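Local coordinates for beta-N-acetylglucosaminidase-like protein Glycoside hydrolase family 20 (Flavobacterium johnsoniae, PDB 6YHH) that probably hydrolyses terminal N-acetyl-beta-D-hexosamine residues as a family 20 chitobiase of the bacterial chitin utilization locus, at residues Pro142-Arg147 with Leu425-Pro430; Glu297-Val302 with Pro354-His359. One frame throughout, in Å; residues are numbered along the deposited sequence.

Contact 1 of 2, residues Pro142-Arg147 with Leu425-Pro430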
loop_
_atom_site.group_PDB
_atom_site.type_symbol
_atom_site.label_atom_id
_atom_site.label_comp_id
_atom_site.label_asym_id
_atom_site.label_seq_id
_atom_site.Cartn_x
_atom_site.Cartn_y
_atom_site.Cartn_z
ATOM N N PRO A 142 17.725 -4.639 -25.602
ATOM C CA PRO A 142 18.590 -4.381 -24.483
ATOM C C PRO A 142 20.093 -4.573 -24.748
ATOM O O PRO A 142 20.508 -5.557 -25.402
ATOM C CB PRO A 142 18.121 -5.467 -23.446
ATOM C CG PRO A 142 17.628 -6.592 -24.277
ATOM C CD PRO A 142 17.054 -5.932 -25.493
ATOM N N ARG A 143 20.918 -3.763 -24.078
ATOM C CA ARG A 143 22.344 -3.954 -24.074
ATOM C C ARG A 143 22.796 -5.190 -23.354
ATOM O O ARG A 143 23.683 -5.932 -23.870
ATOM C CB ARG A 143 23.031 -2.707 -23.476
ATOM C CG ARG A 143 24.564 -2.763 -23.503
ATOM C CD ARG A 143 25.176 -1.502 -22.886
ATOM N NE ARG A 143 26.616 -1.699 -22.792
ATOM C CZ ARG A 143 27.385 -1.086 -21.876
ATOM N NH1 ARG A 143 26.861 -0.244 -20.996
ATOM N NH2 ARG A 143 28.676 -1.353 -21.770
ATOM N N PHE A 144 22.193 -5.524 -22.189
ATOM C CA PHE A 144 22.571 -6.703 -21.416
ATOM C C PHE A 144 21.362 -7.552 -21.234
ATOM O O PHE A 144 20.212 -7.010 -21.085
ATOM C CB PHE A 144 23.090 -6.307 -19.994
ATOM C CG PHE A 144 24.379 -5.526 -20.017
ATOM C CD1 PHE A 144 25.581 -6.194 -20.252
ATOM C CD2 PHE A 144 24.420 -4.143 -19.820
ATOM C CE1 PHE A 144 26.779 -5.465 -20.305
ATOM C CE2 PHE A 144 25.614 -3.452 -19.855
ATOM C CZ PHE A 144 26.794 -4.133 -20.085
ATOM N N THR A 145 21.606 -8.839 -21.132
ATOM C CA THR A 145 20.494 -9.754 -20.935
ATOM C C THR A 145 19.967 -9.919 -19.467
ATOM O O THR A 145 18.825 -10.313 -19.290
ATOM C CB THR A 145 20.816 -11.176 -21.552
ATOM O OG1 THR A 145 19.606 -11.898 -21.787
ATOM C CG2 THR A 145 21.728 -12.001 -20.683
ATOM N N TRP A 146 20.815 -9.652 -18.474
ATOM C CA TRP A 146 20.495 -9.783 -17.047
ATOM C C TRP A 146 20.361 -8.393 -16.524
ATOM O O TRP A 146 21.324 -7.687 -16.432
ATOM C CB TRP A 146 21.626 -10.560 -16.331
ATOM C CG TRP A 146 21.341 -10.844 -14.907
ATOM C CD1 TRP A 146 21.041 -9.923 -13.906
ATOM C CD2 TRP A 146 21.310 -12.131 -14.300
ATOM N NE1 TRP A 146 20.851 -10.580 -12.701
ATOM C CE2 TRP A 146 20.951 -11.933 -12.912
ATOM C CE3 TRP A 146 21.481 -13.423 -14.782
ATOM C CZ2 TRP A 146 20.897 -12.978 -12.030
ATOM C CZ3 TRP A 146 21.365 -14.483 -13.899
ATOM C CH2 TRP A 146 21.083 -14.226 -12.523
ATOM N N ARG A 147 19.131 -7.958 -16.262
ATOM C CA ARG A 147 18.852 -6.607 -15.807
ATOM C C ARG A 147 17.947 -6.726 -14.562
ATOM O O ARG A 147 16.725 -6.869 -14.660
ATOM C CB ARG A 147 18.188 -5.775 -16.891
ATOM C CG ARG A 147 18.968 -5.845 -18.209
ATOM C CD ARG A 147 18.332 -5.047 -19.290
ATOM N NE ARG A 147 16.930 -5.350 -19.513
ATOM C CZ ARG A 147 16.486 -6.437 -20.137
ATOM N NH1 ARG A 147 17.343 -7.268 -20.745
ATOM N NH2 ARG A 147 15.224 -6.679 -20.195
ATOM N N LEU A 425 26.297 5.916 -13.665
ATOM C CA LEU A 425 27.577 5.877 -14.451
ATOM C C LEU A 425 28.343 4.628 -14.180
ATOM O O LEU A 425 29.338 4.348 -14.833
ATOM C CB LEU A 425 28.375 7.091 -14.131
ATOM C CG LEU A 425 27.625 8.375 -14.576
ATOM C CD1 LEU A 425 28.444 9.594 -14.177
ATOM C CD2 LEU A 425 27.173 8.387 -16.057
ATOM N N ASN A 426 27.825 3.746 -13.314
ATOM C CA ASN A 426 28.492 2.504 -13.064
ATOM C C ASN A 426 28.217 1.509 -14.200
ATOM O O ASN A 426 27.100 1.154 -14.451
ATOM C CB ASN A 426 27.893 1.906 -11.778
ATOM C CG ASN A 426 28.602 0.659 -11.276
ATOM O OD1 ASN A 426 29.793 0.708 -10.962
ATOM N ND2 ASN A 426 27.837 -0.449 -11.068
ATOM N N ASP A 427 29.211 0.985 -14.873
ATOM C CA ASP A 427 28.937 0.196 -16.096
ATOM C C ASP A 427 29.443 -1.223 -15.936
ATOM O O ASP A 427 30.616 -1.418 -15.510
ATOM C CB ASP A 427 29.646 0.885 -17.249
ATOM C CG ASP A 427 29.181 0.403 -18.608
ATOM O OD1 ASP A 427 29.378 -0.753 -18.945
ATOM O OD2 ASP A 427 28.545 1.152 -19.292
ATOM N N PRO A 428 28.637 -2.210 -16.238
ATOM C CA PRO A 428 29.116 -3.578 -16.100
ATOM C C PRO A 428 30.332 -3.891 -17.003
ATOM O O PRO A 428 31.082 -4.864 -16.716
ATOM C CB PRO A 428 27.915 -4.402 -16.508
ATOM C CG PRO A 428 26.725 -3.491 -16.274
ATOM C CD PRO A 428 27.221 -2.149 -16.648
ATOM N N MET A 429 30.508 -3.121 -18.074
ATOM C CA MET A 429 31.688 -3.268 -18.963
ATOM C C MET A 429 32.859 -2.495 -18.457
ATOM O O MET A 429 32.847 -1.245 -18.351
ATOM C CB MET A 429 31.401 -2.828 -20.397
ATOM C CG MET A 429 32.530 -3.123 -21.392
ATOM S SD MET A 429 32.597 -4.869 -21.837
ATOM C CE MET A 429 30.940 -4.988 -22.624
ATOM N N PRO A 430 33.899 -3.232 -18.082
ATOM C CA PRO A 430 35.060 -2.499 -17.547
ATOM C C PRO A 430 35.791 -1.722 -18.645
ATOM O O PRO A 430 35.703 -2.098 -19.844
ATOM C CB PRO A 430 35.973 -3.622 -17.016
ATOM C CG PRO A 430 35.665 -4.804 -17.922
ATOM C CD PRO A 430 34.167 -4.685 -18.214
#
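R143 reaches across to D427 and ties the turn before strand 146-152 to the loop 425-430. From CB the chain runs fully extended, with CG anti to the backbone N (chi1 -176°). CG lies over one face of the F144 ring, toward its rim. CD and NE of R143 each pass 3.6 Å from CE2 of F144, which then lies over one face of the guanidinium, offset toward the rim. The guanidinium meets D427 end-on, one nitrogen to each oxygen. NH1 of R143 gives a nearly straight bond to OD2 of D427, at 2.8 Å and 172°. NH2 of R143 binds OD1 of D427 at 3.0 Å, on its syn lone pair, with a more bent N-H. The two planes are 49° apart; OD2 is close to the guanidinium plane, OD1 tilted from it. NH2 of R143 also touches CB of M429. OD1 of D427 accepts the backbone N of M429 at 2.8 Å on its anti lone pair, an Asx turn that helps fix the carboxylate. CG of P428 makes an off-centre CH-pi contact with the F144 ring. P428 also touches I443. The arrangement joins two loops of the GH20 catalytic TIM barrel beside its parallel strands 146-152 and 443-450.

Contact 2 of 2, residues Glu297-Val302 with Pro354-His359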
loop_
_atom_site.group_PDB
_atom_site.type_symbol
_atom_site.label_atom_id
_atom_site.label_comp_id
_atom_site.label_asym_id
_atom_site.label_seq_id
_atom_site.Cartn_x
_atom_site.Cartn_y
_atom_site.Cartn_z
ATOM N N GLU A 297 18.133 -31.990 0.957
ATOM C CA GLU A 297 16.697 -32.053 1.234
ATOM C C GLU A 297 15.966 -30.731 1.017
ATOM O O GLU A 297 14.839 -30.702 0.524
ATOM C CB GLU A 297 16.518 -32.534 2.633
ATOM C CG GLU A 297 16.870 -34.003 2.857
ATOM C CD GLU A 297 16.755 -34.450 4.290
ATOM O OE1 GLU A 297 16.317 -33.663 5.167
ATOM O OE2 GLU A 297 17.116 -35.620 4.600
ATOM N N LEU A 298 16.608 -29.677 1.449
ATOM C CA LEU A 298 16.108 -28.319 1.159
ATOM C C LEU A 298 16.000 -27.991 -0.281
ATOM O O LEU A 298 14.983 -27.462 -0.697
ATOM C CB LEU A 298 16.929 -27.278 1.908
ATOM C CG LEU A 298 16.639 -27.350 3.398
ATOM C CD1 LEU A 298 17.638 -26.482 4.107
ATOM C CD2 LEU A 298 15.248 -26.857 3.758
ATOM N N PHE A 299 17.002 -28.316 -1.088
ATOM C CA PHE A 299 16.890 -28.116 -2.525
ATOM C C PHE A 299 15.797 -29.001 -3.101
ATOM O O PHE A 299 15.071 -28.606 -3.967
ATOM C CB PHE A 299 18.217 -28.388 -3.217
ATOM C CG PHE A 299 19.306 -27.429 -2.857
ATOM C CD1 PHE A 299 19.088 -26.059 -2.848
ATOM C CD2 PHE A 299 20.586 -27.897 -2.541
ATOM C CE1 PHE A 299 20.085 -25.182 -2.497
ATOM C CE2 PHE A 299 21.605 -27.014 -2.181
ATOM C CZ PHE A 299 21.361 -25.655 -2.144
ATOM N N ASP A 300 15.672 -30.228 -2.620
ATOM C CA ASP A 300 14.606 -31.061 -3.124
ATOM C C ASP A 300 13.216 -30.462 -2.921
ATOM O O ASP A 300 12.329 -30.662 -3.752
ATOM C CB ASP A 300 14.593 -32.419 -2.407
ATOM C CG ASP A 300 15.650 -33.376 -2.851
ATOM O OD1 ASP A 300 16.270 -33.167 -3.865
ATOM O OD2 ASP A 300 15.830 -34.401 -2.057
ATOM N N GLU A 301 13.046 -29.743 -1.823
ATOM C CA GLU A 301 11.779 -29.064 -1.506
ATOM C C GLU A 301 11.595 -27.697 -2.178
ATOM O O GLU A 301 10.498 -27.376 -2.650
ATOM C CB GLU A 301 11.635 -28.973 -0.030
ATOM C CG GLU A 301 10.244 -28.574 0.371
ATOM C CD GLU A 301 9.996 -28.528 1.856
ATOM O OE1 GLU A 301 10.901 -28.502 2.711
ATOM O OE2 GLU A 301 8.755 -28.414 2.072
ATOM N N VAL A 302 12.679 -26.950 -2.260
ATOM C CA VAL A 302 12.640 -25.581 -2.706
ATOM C C VAL A 302 12.853 -25.384 -4.211
ATOM O O VAL A 302 12.177 -24.580 -4.854
ATOM C CB VAL A 302 13.667 -24.759 -1.939
ATOM C CG1 VAL A 302 13.658 -23.308 -2.474
ATOM C CG2 VAL A 302 13.366 -24.657 -0.464
ATOM N N PRO A 354 26.035 -30.537 -7.909
ATOM C CA PRO A 354 25.212 -31.668 -8.452
ATOM C C PRO A 354 23.808 -31.746 -7.896
ATOM O O PRO A 354 22.936 -32.237 -8.548
ATOM C CB PRO A 354 25.992 -32.940 -8.034
ATOM C CG PRO A 354 27.097 -32.516 -7.223
ATOM C CD PRO A 354 27.202 -31.025 -7.159
ATOM N N MET A 355 23.600 -31.308 -6.657
ATOM C CA MET A 355 22.247 -31.198 -6.084
ATOM C C MET A 355 21.405 -30.255 -6.905
ATOM O O MET A 355 20.299 -30.616 -7.264
ATOM C CB MET A 355 22.361 -30.681 -4.659
ATOM C CG MET A 355 23.282 -31.478 -3.745
ATOM S SD MET A 355 23.268 -30.667 -2.117
ATOM C CE MET A 355 24.519 -31.607 -1.243
ATOM N N LEU A 356 21.955 -29.087 -7.260
ATOM C CA LEU A 356 21.232 -28.160 -8.092
ATOM C C LEU A 356 21.024 -28.737 -9.473
ATOM O O LEU A 356 19.937 -28.585 -10.030
ATOM C CB LEU A 356 21.931 -26.787 -8.147
ATOM C CG LEU A 356 22.004 -26.086 -6.799
ATOM C CD1 LEU A 356 22.752 -24.741 -6.922
ATOM C CD2 LEU A 356 20.654 -25.901 -6.184
ATOM N N LYS A 357 22.059 -29.406 -10.018
ATOM C CA LYS A 357 21.914 -29.888 -11.401
ATOM C C LYS A 357 20.844 -30.996 -11.484
ATOM O O LYS A 357 20.166 -31.170 -12.507
ATOM C CB LYS A 357 23.232 -30.418 -11.886
ATOM C CG LYS A 357 23.254 -30.661 -13.415
ATOM C CD LYS A 357 24.604 -30.850 -14.000
ATOM C CE LYS A 357 24.499 -30.788 -15.508
ATOM N NZ LYS A 357 25.896 -30.994 -15.952
ATOM N N LYS A 358 20.666 -31.733 -10.410
ATOM C CA LYS A 358 19.673 -32.794 -10.330
ATOM C C LYS A 358 18.255 -32.182 -10.527
ATOM O O LYS A 358 17.354 -32.826 -11.084
ATOM C CB LYS A 358 19.697 -33.396 -8.954
ATOM C CG LYS A 358 18.814 -34.605 -8.780
ATOM C CD LYS A 358 18.889 -35.152 -7.359
ATOM C CE LYS A 358 17.969 -34.416 -6.440
ATOM N NZ LYS A 358 17.897 -34.970 -5.046
ATOM N N HIS A 359 18.104 -30.910 -10.149
ATOM C CA HIS A 359 16.825 -30.173 -10.358
ATOM C C HIS A 359 16.798 -29.341 -11.635
ATOM O O HIS A 359 15.833 -28.583 -11.839
ATOM C CB HIS A 359 16.528 -29.317 -9.108
ATOM C CG HIS A 359 16.363 -30.142 -7.861
ATOM N ND1 HIS A 359 15.291 -30.975 -7.692
ATOM C CD2 HIS A 359 17.153 -30.328 -6.786
ATOM C CE1 HIS A 359 15.439 -31.658 -6.567
ATOM N NE2 HIS A 359 16.549 -31.272 -5.984
#
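The helical segments 297-302 and 354-358, parts of helices 289-302 and 341-358, run nearly parallel, 24° apart in direction, with their axes 9.8 Å apart at closest approach. Both belong to the helical layer around the TIM barrel of the GH20 catalytic domain. F299 faces L356 and M355 in the apolar half of the contact. CD2 of L356 sits over the centre of the F299 ring, 3.7 Å from the centroid, in a CH-pi contact. The M355 sulfur comes to the ring edge instead, close to its plane. SD of M355 lies 3.9 Å from CD2 of F299, a Met-aromatic contact. The extended M355 chain crosses F299 at about a right angle and brings SD to the ring edge, and the methyl beyond leads away. F311 of strand 310-312 packs edge-to-face with F299, linking this helix pair to the barrel wall.

The polar half is built from D300 with K358 and H359. OD1 of D300 takes two donors there. K358 comes in with its chain bent at chi3, which turns NZ to the carboxylate. The salt bridge from NZ of K358 to OD1 of D300 is 2.7 Å long and uses the syn lone pair of the oxygen. The positive charge of K358 would tend to keep D300 ionised. The H359 ring stands across the carboxylate plane at 73°. One face of the imidazole lies against the backbone O of F299, offset toward the rim. On the anti lone pair, NE2 of H359 donates to OD1 of D300 at 2.9 Å, with the oxygen almost in the ring plane but a bent N-H angle of 132°.

Overall arrangement
Both contacts lie in the GH20 catalytic domain, and contact 2 is nested inside the chain loop closed by contact 1. Their centres are about 30 Å apart and their nearest atoms about 12 Å apart, so they do not touch. Contact 1 is nearer the middle of the chain, its centre about 15 Å from the chain centre. Contact 2 is more peripheral, its centre about 29 Å from the chain centre. Contact 1 joins loops next to barrel strands, whereas contact 2 joins two helices of the outer layer. Both combine a carboxylate-centred polar grip with packing on a phenylalanine. Neither is at the predicted proton donor, E317.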